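Local coordinates for insecticidal crystal protein Cry7Cal (Bacillus thuringiensis, PDB 5ZI1) that acts as an insecticidal crystal toxin against locusts, probably by binding receptors in the insect gut and inserting its helical domain into the membrane, at residues A96-W100 against F161-W165; T316-V320 against T332-S338; A482-I486 against L497-N501; R511-S515 against A573-M577. One frame throughout, in Å; residues are numbered along the deposited sequence.

The four contacts sample all three domains of the Cry toxin fold. Contact 1 joins two helices of the N-terminal helical domain, contact 2 is a hairpin of the middle beta domain, and contacts 3 and 4 both belong to the C-terminal beta domain. Contacts 1 and 2 lie on opposite sides of the chain's centre, their own centres about 60 Å apart. Contacts 3 and 4 are the nearest neighbours, with centres about 19 Å and nearest atoms about 7 Å apart; strand 496-500 is followed directly by strand 508-513, which carries the chain from one sheet to another. Contact 2 approaches contact 3 to about 11 Å between nearest atoms.

Contact 1 (A96-W100 against F161-W165); sequences ALEAW and FGAEW
W165 drives the edge of its indole into the face of W100. The W165 five-membered ring and the W100 six-membered ring stand almost perpendicular, planes at 84° and centroids 4.4 Å apart, a T-shaped pair in which NE1 of W165 comes over the W100 face, 3.5 Å from CE3 of W100. The W100 indole is carried out toward 161-165 by a chi1 of 159°, which sets CG beside the carbonyl carbon. The far end of that ring also presents an edge to F161, but here the pairing is offset, with planes at 60° and centroids 5.9 Å apart. The three rings form an aromatic cluster between helices 73-101 and 141-165 of the N-terminal helical bundle of delta endotoxins. With the segment axes 13.0 Å apart, long side chains have to span the interval. L97 crosses W165 at about a right angle and sets CD1 against the indole edge, 3.7 Å from CZ2 of W165, while its other methyl, CD2, faces F161. V113 of helix 107-127 packs on both tryptophans. At the exposed margin CB of E164 lies 4.0 Å from CZ2 of W100, and its carboxylate forms a salt bridge with R104.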
loop_
_atom_site.group_PDB
_atom_site.type_symbol
_atom_site.label_atom_id
_atom_site.label_comp_id
_atom_site.label_asym_id
_atom_site.label_seq_id
_atom_site.Cartn_x
_atom_site.Cartn_y
_atom_site.Cartn_z
ATOM N N ALA A 96 2.580 30.384 -13.445
ATOM C CA ALA A 96 3.867 31.021 -13.717
ATOM C C ALA A 96 4.873 30.027 -14.259
ATOM O O ALA A 96 5.719 30.393 -15.087
ATOM C CB ALA A 96 4.442 31.688 -12.464
ATOM N N LEU A 97 4.809 28.773 -13.800
ATOM C CA LEU A 97 5.663 27.744 -14.384
ATOM C C LEU A 97 5.368 27.567 -15.870
ATOM O O LEU A 97 6.276 27.329 -16.671
ATOM C CB LEU A 97 5.486 26.429 -13.631
ATOM C CG LEU A 97 6.501 25.340 -13.983
ATOM C CD1 LEU A 97 7.931 25.871 -13.861
ATOM C CD2 LEU A 97 6.292 24.134 -13.079
ATOM N N GLU A 98 4.100 27.706 -16.258
ATOM C CA GLU A 98 3.739 27.538 -17.660
ATOM C C GLU A 98 4.211 28.720 -18.493
ATOM O O GLU A 98 4.769 28.533 -19.580
ATOM C CB GLU A 98 2.230 27.350 -17.787
ATOM C CG GLU A 98 1.806 26.741 -19.102
ATOM C CD GLU A 98 0.378 26.229 -19.055
ATOM O OE1 GLU A 98 -0.028 25.549 -20.021
ATOM O OE2 GLU A 98 -0.326 26.501 -18.046
ATOM N N ALA A 99 4.004 29.942 -17.997
ATOM C CA ALA A 99 4.470 31.127 -18.713
ATOM C C ALA A 99 5.976 31.093 -18.926
ATOM O O ALA A 99 6.471 31.524 -19.971
ATOM C CB ALA A 99 4.073 32.396 -17.960
ATOM N N TRP A 100 6.725 30.588 -17.947
ATOM C CA TRP A 100 8.174 30.551 -18.102
ATOM C C TRP A 100 8.585 29.459 -19.079
ATOM O O TRP A 100 9.463 29.664 -19.928
ATOM C CB TRP A 100 8.854 30.344 -16.744
ATOM C CG TRP A 100 10.259 29.809 -16.891
ATOM C CD1 TRP A 100 11.363 30.500 -17.296
ATOM C CD2 TRP A 100 10.694 28.465 -16.653
ATOM N NE1 TRP A 100 12.460 29.669 -17.320
ATOM C CE2 TRP A 100 12.072 28.414 -16.934
ATOM C CE3 TRP A 100 10.052 27.301 -16.227
ATOM C CZ2 TRP A 100 12.814 27.244 -16.806
ATOM C CZ3 TRP A 100 10.796 26.141 -16.100
ATOM C CH2 TRP A 100 12.159 26.123 -16.388
ATOM N N PHE A 161 14.315 22.823 -11.652
ATOM C CA PHE A 161 14.271 24.032 -12.450
ATOM C C PHE A 161 14.982 25.224 -11.814
ATOM O O PHE A 161 15.151 26.246 -12.496
ATOM C CB PHE A 161 12.813 24.419 -12.753
ATOM C CG PHE A 161 11.925 23.249 -13.177
ATOM C CD1 PHE A 161 12.217 22.498 -14.314
ATOM C CD2 PHE A 161 10.771 22.940 -12.458
ATOM C CE1 PHE A 161 11.394 21.449 -14.705
ATOM C CE2 PHE A 161 9.934 21.889 -12.850
ATOM C CZ PHE A 161 10.245 21.142 -13.967
ATOM N N GLY A 162 15.427 25.122 -10.556
ATOM C CA GLY A 162 16.005 26.254 -9.835
ATOM C C GLY A 162 17.118 27.002 -10.543
ATOM O O GLY A 162 17.014 28.212 -10.766
ATOM N N ALA A 163 18.178 26.285 -10.920
ATOM C CA ALA A 163 19.296 26.917 -11.619
ATOM C C ALA A 163 18.833 27.637 -12.879
ATOM O O ALA A 163 19.338 28.719 -13.201
ATOM C CB ALA A 163 20.364 25.876 -11.957
ATOM N N GLU A 164 17.844 27.073 -13.593
ATOM C CA GLU A 164 17.351 27.745 -14.791
ATOM C C GLU A 164 16.469 28.941 -14.468
ATOM O O GLU A 164 16.269 29.796 -15.338
ATOM C CB GLU A 164 16.600 26.773 -15.706
ATOM C CG GLU A 164 17.101 25.354 -15.673
ATOM C CD GLU A 164 16.390 24.483 -16.713
ATOM O OE1 GLU A 164 16.488 24.790 -17.927
ATOM O OE2 GLU A 164 15.712 23.499 -16.335
ATOM N N TRP A 165 15.972 29.048 -13.241
ATOM C CA TRP A 165 15.285 30.255 -12.805
ATOM C C TRP A 165 16.227 31.350 -12.339
ATOM O O TRP A 165 15.762 32.458 -12.045
ATOM C CB TRP A 165 14.336 29.942 -11.667
ATOM C CG TRP A 165 13.219 29.055 -12.032
ATOM C CD1 TRP A 165 12.759 28.768 -13.290
ATOM C CD2 TRP A 165 12.401 28.325 -11.126
ATOM N NE1 TRP A 165 11.694 27.906 -13.212
ATOM C CE2 TRP A 165 11.460 27.611 -11.894
ATOM C CE3 TRP A 165 12.374 28.199 -9.736
ATOM C CZ2 TRP A 165 10.499 26.797 -11.314
ATOM C CZ3 TRP A 165 11.423 27.387 -9.165
ATOM C CH2 TRP A 165 10.500 26.696 -9.951
#

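Contact 2 (T316-V320 against T332-S338)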
loop_
_atom_site.group_PDB
_atom_site.type_symbol
_atom_site.label_atom_id
_atom_site.label_comp_id
_atom_site.label_asym_id
_atom_site.label_seq_id
_atom_site.Cartn_x
_atom_site.Cartn_y
_atom_site.Cartn_z
ATOM N N THR A 316 -17.825 -25.419 5.894
ATOM C CA THR A 316 -17.132 -26.213 6.901
ATOM C C THR A 316 -15.635 -25.908 6.932
ATOM O O THR A 316 -14.980 -26.097 7.967
ATOM C CB THR A 316 -17.342 -27.699 6.617
ATOM O OG1 THR A 316 -16.690 -28.039 5.387
ATOM C CG2 THR A 316 -18.853 -28.022 6.471
ATOM N N GLY A 317 -15.080 -25.470 5.808
ATOM C CA GLY A 317 -13.664 -25.165 5.720
ATOM C C GLY A 317 -13.380 -24.539 4.375
ATOM O O GLY A 317 -14.254 -24.447 3.509
ATOM N N HIS A 318 -12.137 -24.103 4.206
ATOM C CA HIS A 318 -11.713 -23.592 2.911
ATOM C C HIS A 318 -10.195 -23.590 2.862
ATOM O O HIS A 318 -9.512 -23.740 3.878
ATOM C CB HIS A 318 -12.281 -22.198 2.633
ATOM C CG HIS A 318 -11.578 -21.096 3.365
ATOM N ND1 HIS A 318 -11.862 -20.775 4.676
ATOM C CD2 HIS A 318 -10.617 -20.230 2.960
ATOM C CE1 HIS A 318 -11.103 -19.757 5.043
ATOM N NE2 HIS A 318 -10.344 -19.406 4.021
ATOM N N SER A 319 -9.679 -23.426 1.652
ATOM C CA SER A 319 -8.265 -23.571 1.380
ATOM C C SER A 319 -7.849 -22.482 0.417
ATOM O O SER A 319 -8.656 -21.983 -0.365
ATOM C CB SER A 319 -7.929 -24.941 0.792
ATOM O OG SER A 319 -7.810 -25.892 1.834
ATOM N N VAL A 320 -6.574 -22.126 0.477
ATOM C CA VAL A 320 -6.053 -21.042 -0.333
ATOM C C VAL A 320 -4.698 -21.476 -0.858
ATOM O O VAL A 320 -3.871 -21.999 -0.102
ATOM C CB VAL A 320 -5.957 -19.743 0.485
ATOM C CG1 VAL A 320 -4.923 -18.822 -0.088
ATOM C CG2 VAL A 320 -7.311 -19.067 0.513
ATOM N N THR A 332 0.051 -23.636 0.255
ATOM C CA THR A 332 -1.317 -24.023 0.571
ATOM C C THR A 332 -1.624 -23.686 2.015
ATOM O O THR A 332 -0.869 -24.076 2.910
ATOM C CB THR A 332 -1.537 -25.517 0.336
ATOM O OG1 THR A 332 -1.256 -25.812 -1.028
ATOM C CG2 THR A 332 -2.981 -25.925 0.668
ATOM N N PHE A 333 -2.745 -22.998 2.238
ATOM C CA PHE A 333 -3.254 -22.711 3.576
ATOM C C PHE A 333 -4.659 -23.280 3.719
ATOM O O PHE A 333 -5.544 -22.967 2.917
ATOM C CB PHE A 333 -3.232 -21.211 3.837
ATOM C CG PHE A 333 -1.901 -20.600 3.529
ATOM C CD1 PHE A 333 -0.882 -20.629 4.467
ATOM C CD2 PHE A 333 -1.644 -20.073 2.276
ATOM C CE1 PHE A 333 0.369 -20.097 4.179
ATOM C CE2 PHE A 333 -0.409 -19.545 1.981
ATOM C CZ PHE A 333 0.602 -19.555 2.940
ATOM N N ASN A 334 -4.855 -24.106 4.740
ATOM C CA ASN A 334 -6.133 -24.734 5.022
ATOM C C ASN A 334 -6.779 -24.109 6.252
ATOM O O ASN A 334 -6.092 -23.700 7.190
ATOM C CB ASN A 334 -5.952 -26.236 5.227
ATOM C CG ASN A 334 -5.338 -26.909 4.014
ATOM O OD1 ASN A 334 -5.992 -27.050 2.971
ATOM N ND2 ASN A 334 -4.080 -27.328 4.135
ATOM N N TYR A 335 -8.103 -24.006 6.221
ATOM C CA TYR A 335 -8.902 -23.551 7.344
ATOM C C TYR A 335 -10.042 -24.529 7.563
ATOM O O TYR A 335 -10.514 -25.175 6.623
ATOM C CB TYR A 335 -9.477 -22.157 7.105
ATOM C CG TYR A 335 -8.434 -21.073 6.972
ATOM C CD1 TYR A 335 -7.851 -20.789 5.750
ATOM C CD2 TYR A 335 -8.044 -20.321 8.076
ATOM C CE1 TYR A 335 -6.900 -19.786 5.633
ATOM C CE2 TYR A 335 -7.110 -19.328 7.967
ATOM C CZ TYR A 335 -6.531 -19.059 6.748
ATOM O OH TYR A 335 -5.581 -18.051 6.656
ATOM N N GLY A 336 -10.479 -24.633 8.812
ATOM C CA GLY A 336 -11.641 -25.447 9.120
ATOM C C GLY A 336 -11.407 -26.907 8.788
ATOM O O GLY A 336 -10.375 -27.486 9.135
ATOM N N THR A 337 -12.384 -27.527 8.122
ATOM C CA THR A 337 -12.278 -28.943 7.789
ATOM C C THR A 337 -13.220 -29.250 6.638
ATOM O O THR A 337 -14.096 -28.451 6.293
ATOM C CB THR A 337 -12.602 -29.836 8.994
ATOM O OG1 THR A 337 -12.613 -31.214 8.590
ATOM C CG2 THR A 337 -13.963 -29.453 9.606
ATOM N N SER A 338 -13.022 -30.421 6.042
ATOM C CA SER A 338 -13.929 -30.931 5.024
ATOM C C SER A 338 -14.843 -32.029 5.549
ATOM O O SER A 338 -15.808 -32.390 4.868
ATOM C CB SER A 338 -13.136 -31.457 3.822
ATOM O OG SER A 338 -12.310 -32.529 4.219
#
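Backbone hydrogen bonds pair H318 with Y335 and V320 with F333 in both directions, as hydrogen-bonded antiparallel pairs; H318 O and Y335 N are 2.7 Å apart. Past the non-hydrogen-bonded G317/G336 pair, T337 N donates to T316 O at 3.0 Å. Side-chain hydroxyls add to this: OG1 of T316 donates to O of T337 at 2.8 Å, and OG of S319 meets OD1 of N334 across a non-hydrogen-bonded pair at a modelled separation too short to be taken literally. The two strands form the hairpin 312-324/331-336 at the margin of a four-stranded antiparallel sheet in the middle domain, with 331-336 outermost. On the other side, T316 and G317 both face R302 of strand 294-306 in a classic beta bulge. Ring packing joins H318 and Y335, nearly parallel (7°) but displaced, with little ring-over-ring overlap, centroids 4.6 Å apart. A chi1 of 77° holds the H318 imidazole between its backbone N and carbonyl carbon, alongside Y335. CD1 of Y335 lies over the imidazole face, 3.3 Å from NE2 of H318. That nitrogen bonds to O of V435, and the Y335 hydroxyl to that of Y434. CG1 of V320 is 4.2 Å from CD2 of F333.

Contact 3 (A482-I486 against L497-N501); sequences AGVEI and LKIVN
Three backbone hydrogen bonds hold G483-I486 against L497-V500 in antiparallel register, with the strand axes at 154° to each other. E485 and K498 form the hydrogen-bonded pair: K498 N reaches E485 O at 2.8 Å with an N-H...O angle of 170°, and E485 N returns the bond to K498 O. The third bond, from V500 N to G483 O at 2.9 Å, extends the ladder to G483, where the backbone has positive phi. V484 with I499 and I486 with L497 are non-hydrogen-bonded pairs, their side chains on the face away from E485 and K498.

On that apolar face L497 forks between its partners. CD2 of L497 packs beside I486, 3.7 Å from CG1 of I486, and CD1 of L497 meets CG1 of V484 at 4.1 Å. L497 and I499 also pack on V509 of strand 508-513, so this side of the hairpin faces into the domain. On the opposite face E485 and K498 run side by side. K498 is extended as far as CD and then bends (chi3 102°), bringing CE to 3.5 Å from OE1 of E485 while NZ stays 4.4 Å from that oxygen. A water fills in, donating to OE1 of E485 and accepting a weak bond from NZ of K498. Strand 589-599 continues the sheet beyond 496-500, and T589 and Y591 touch K498.

The opposite charges thus stay beyond salt-bridge range and are linked by a water whose bond to NZ is weak, so their attraction is probably water-mediated.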
loop_
_atom_site.group_PDB
_atom_site.type_symbol
_atom_site.label_atom_id
_atom_site.label_comp_id
_atom_site.label_asym_id
_atom_site.label_seq_id
_atom_site.Cartn_x
_atom_site.Cartn_y
_atom_site.Cartn_z
ATOM N N ALA A 482 17.264 -19.701 7.901
ATOM C CA ALA A 482 17.434 -19.091 9.205
ATOM C C ALA A 482 18.093 -17.737 9.023
ATOM O O ALA A 482 18.693 -17.448 7.983
ATOM C CB ALA A 482 18.260 -19.973 10.148
ATOM N N GLY A 483 17.950 -16.896 10.043
ATOM C CA GLY A 483 18.542 -15.577 10.023
ATOM C C GLY A 483 17.868 -14.566 9.127
ATOM O O GLY A 483 18.326 -13.419 9.073
ATOM N N VAL A 484 16.802 -14.943 8.422
ATOM C CA VAL A 484 16.065 -14.047 7.539
ATOM C C VAL A 484 14.595 -14.107 7.908
ATOM O O VAL A 484 13.968 -15.167 7.796
ATOM C CB VAL A 484 16.237 -14.416 6.062
ATOM C CG1 VAL A 484 15.539 -13.383 5.206
ATOM C CG2 VAL A 484 17.717 -14.538 5.707
ATOM N N GLU A 485 14.035 -12.965 8.287
ATOM C CA GLU A 485 12.644 -12.854 8.691
ATOM C C GLU A 485 11.985 -11.743 7.887
ATOM O O GLU A 485 12.650 -10.845 7.371
ATOM C CB GLU A 485 12.534 -12.571 10.191
ATOM C CG GLU A 485 11.215 -12.981 10.815
ATOM C CD GLU A 485 11.061 -12.506 12.262
ATOM O OE1 GLU A 485 12.063 -12.016 12.847
ATOM O OE2 GLU A 485 9.934 -12.624 12.807
ATOM N N ILE A 486 10.673 -11.819 7.755
ATOM C CA ILE A 486 9.898 -10.808 7.051
ATOM C C ILE A 486 9.012 -10.135 8.085
ATOM O O ILE A 486 8.360 -10.812 8.884
ATOM C CB ILE A 486 9.098 -11.435 5.899
ATOM C CG1 ILE A 486 10.080 -12.163 4.985
ATOM C CG2 ILE A 486 8.324 -10.381 5.106
ATOM C CD1 ILE A 486 9.437 -12.887 3.870
ATOM N N LEU A 497 12.733 -7.159 4.638
ATOM C CA LEU A 497 13.531 -8.263 5.154
ATOM C C LEU A 497 14.345 -7.826 6.364
ATOM O O LEU A 497 14.931 -6.737 6.373
ATOM C CB LEU A 497 14.482 -8.806 4.085
ATOM C CG LEU A 497 13.870 -9.501 2.863
ATOM C CD1 LEU A 497 14.797 -10.578 2.329
ATOM C CD2 LEU A 497 12.517 -10.079 3.191
ATOM N N LYS A 498 14.403 -8.697 7.376
ATOM C CA LYS A 498 15.235 -8.495 8.555
ATOM C C LYS A 498 16.255 -9.622 8.638
ATOM O O LYS A 498 15.896 -10.775 8.902
ATOM C CB LYS A 498 14.387 -8.451 9.818
ATOM C CG LYS A 498 15.184 -8.161 11.066
ATOM C CD LYS A 498 14.262 -8.109 12.266
ATOM C CE LYS A 498 14.330 -9.394 13.073
ATOM N NZ LYS A 498 15.118 -9.196 14.339
ATOM N N ILE A 499 17.527 -9.289 8.439
ATOM C CA ILE A 499 18.612 -10.261 8.470
ATOM C C ILE A 499 19.399 -10.081 9.763
ATOM O O ILE A 499 19.845 -8.970 10.075
ATOM C CB ILE A 499 19.533 -10.107 7.247
ATOM C CG1 ILE A 499 18.703 -9.990 5.971
ATOM C CG2 ILE A 499 20.507 -11.285 7.137
ATOM C CD1 ILE A 499 19.456 -9.325 4.850
ATOM N N VAL A 500 19.568 -11.170 10.509
ATOM C CA VAL A 500 20.447 -11.222 11.674
ATOM C C VAL A 500 21.627 -12.129 11.323
ATOM O O VAL A 500 21.443 -13.331 11.093
ATOM C CB VAL A 500 19.707 -11.725 12.921
ATOM C CG1 VAL A 500 20.617 -11.659 14.115
ATOM C CG2 VAL A 500 18.425 -10.906 13.161
ATOM N N ASN A 501 22.841 -11.556 11.304
ATOM C CA ASN A 501 23.972 -12.202 10.632
ATOM C C ASN A 501 24.404 -13.470 11.359
ATOM O O ASN A 501 24.591 -14.518 10.730
ATOM C CB ASN A 501 25.137 -11.207 10.497
ATOM C CG ASN A 501 26.449 -11.856 10.026
ATOM O OD1 ASN A 501 26.455 -12.945 9.446
ATOM N ND2 ASN A 501 27.566 -11.155 10.245
HETATM O O HOH W 1 14.666 -12.096 14.533
#

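Contact 4 (R511-S515 against A573-M577)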
loop_
_atom_site.group_PDB
_atom_site.type_symbol
_atom_site.label_atom_id
_atom_site.label_comp_id
_atom_site.label_asym_id
_atom_site.label_seq_id
_atom_site.Cartn_x
_atom_site.Cartn_y
_atom_site.Cartn_z
ATOM N N ARG A 511 16.470 -15.369 -2.988
ATOM C CA ARG A 511 16.497 -15.552 -4.432
ATOM C C ARG A 511 15.337 -14.818 -5.076
ATOM O O ARG A 511 14.235 -14.781 -4.538
ATOM C CB ARG A 511 16.350 -16.997 -4.856
ATOM C CG ARG A 511 16.702 -17.997 -3.818
ATOM C CD ARG A 511 17.007 -19.272 -4.493
ATOM N NE ARG A 511 17.364 -20.327 -3.554
ATOM C CZ ARG A 511 18.364 -21.170 -3.759
ATOM N NH1 ARG A 511 18.629 -22.100 -2.860
ATOM N NH2 ARG A 511 19.097 -21.059 -4.868
ATOM N N MET A 512 15.572 -14.343 -6.290
ATOM C CA MET A 512 14.605 -13.549 -7.023
ATOM C C MET A 512 14.812 -13.830 -8.501
ATOM O O MET A 512 15.956 -13.970 -8.947
ATOM C CB MET A 512 14.809 -12.070 -6.689
ATOM C CG MET A 512 13.925 -11.098 -7.414
ATOM S SD MET A 512 14.337 -9.408 -6.881
ATOM C CE MET A 512 13.589 -9.336 -5.253
ATOM N N ARG A 513 13.713 -13.954 -9.251
ATOM C CA ARG A 513 13.781 -14.121 -10.699
ATOM C C ARG A 513 13.422 -12.808 -11.371
ATOM O O ARG A 513 12.446 -12.160 -10.989
ATOM C CB ARG A 513 12.851 -15.231 -11.203
ATOM C CG ARG A 513 13.231 -16.617 -10.728
ATOM C CD ARG A 513 12.751 -17.739 -11.678
ATOM N NE ARG A 513 13.412 -18.989 -11.315
ATOM C CZ ARG A 513 12.934 -19.857 -10.431
ATOM N NH1 ARG A 513 11.763 -19.630 -9.847
ATOM N NH2 ARG A 513 13.614 -20.962 -10.142
ATOM N N LEU A 514 14.199 -12.426 -12.374
ATOM C CA LEU A 514 13.979 -11.181 -13.091
ATOM C C LEU A 514 13.582 -11.486 -14.529
ATOM O O LEU A 514 13.878 -12.558 -15.053
ATOM C CB LEU A 514 15.235 -10.289 -13.059
ATOM C CG LEU A 514 15.800 -9.767 -11.727
ATOM C CD1 LEU A 514 14.762 -9.009 -10.888
ATOM C CD2 LEU A 514 16.383 -10.892 -10.912
ATOM N N SER A 515 12.891 -10.534 -15.159
ATOM C CA SER A 515 12.446 -10.649 -16.541
ATOM C C SER A 515 13.061 -9.509 -17.330
ATOM O O SER A 515 12.864 -8.343 -16.978
ATOM C CB SER A 515 10.917 -10.586 -16.671
ATOM O OG SER A 515 10.282 -11.684 -16.051
ATOM N N ALA A 573 21.420 -10.984 -13.818
ATOM C CA ALA A 573 21.159 -12.414 -13.830
ATOM C C ALA A 573 19.656 -12.669 -13.709
ATOM O O ALA A 573 19.003 -12.148 -12.799
ATOM C CB ALA A 573 21.905 -13.097 -12.684
ATOM N N GLU A 574 19.110 -13.485 -14.613
ATOM C CA GLU A 574 17.697 -13.846 -14.514
ATOM C C GLU A 574 17.368 -14.463 -13.158
ATOM O O GLU A 574 16.260 -14.278 -12.646
ATOM C CB GLU A 574 17.311 -14.806 -15.646
ATOM C CG GLU A 574 15.795 -14.946 -15.863
ATOM C CD GLU A 574 15.195 -16.183 -15.184
ATOM O OE1 GLU A 574 15.979 -17.009 -14.653
ATOM O OE2 GLU A 574 13.940 -16.316 -15.160
ATOM N N LEU A 575 18.308 -15.188 -12.565
ATOM C CA LEU A 575 18.183 -15.722 -11.211
ATOM C C LEU A 575 19.165 -14.947 -10.335
ATOM O O LEU A 575 20.366 -15.230 -10.337
ATOM C CB LEU A 575 18.456 -17.222 -11.190
ATOM C CG LEU A 575 18.568 -17.903 -9.822
ATOM C CD1 LEU A 575 17.333 -17.658 -8.961
ATOM C CD2 LEU A 575 18.829 -19.383 -9.941
ATOM N N SER A 576 18.668 -13.956 -9.600
ATOM C CA SER A 576 19.524 -13.064 -8.830
ATOM C C SER A 576 19.418 -13.361 -7.347
ATOM O O SER A 576 18.321 -13.589 -6.821
ATOM C CB SER A 576 19.175 -11.596 -9.050
ATOM O OG SER A 576 19.497 -11.181 -10.358
ATOM N N MET A 577 20.568 -13.322 -6.682
ATOM C CA MET A 577 20.687 -13.598 -5.266
ATOM C C MET A 577 21.336 -12.404 -4.596
ATOM O O MET A 577 22.246 -11.792 -5.162
ATOM C CB MET A 577 21.512 -14.861 -5.012
ATOM C CG MET A 577 20.666 -16.095 -4.737
ATOM S SD MET A 577 20.718 -17.371 -6.003
ATOM C CE MET A 577 20.577 -16.412 -7.501
HETATM O O HOH W 2 15.805 -19.106 -13.002
#
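M512 and S576 exchange two backbone hydrogen bonds, M512 N to S576 O at 2.9 Å and S576 N to M512 O at 2.8 Å. L514 N donates to E574 O, also at 2.8 Å, so the pairing runs past the end of strand 511-513. The hydroxyl of S576 turns back within its own segment and donates to O of A573 at 2.7 Å, satisfying a buried polar group and linking the start of strand 575-577 to the loop before it. CD2 of L514 presses tightly against this serine, 3.4 Å from CB of S576. Strand 508-513 and the central strand 575-580 are neighbouring inner strands of a five-stranded antiparallel sheet, one of the sheets of the C-terminal beta sandwich of Cry toxins. R511 and R513 lie on the same face as L575 and M577; E574, in the loop before the strand, reaches back toward R513. Bent at chi2 (-98°), E574 brings its CG to 3.2 Å from O of L514 and turns OE1 to a water. NE of R513 donates to that water, 2.9 Å away in the guanidinium plane, and the water donates to OE1. NH1 of R513 is taken by O of K326, and its guanidinium makes a cation-pi contact with F477. NE of R511 forms a salt bridge with E478, and NH2 of R511 lies 4.2 Å from SD of M577. The backbone N of M577 is bound by OG of S539.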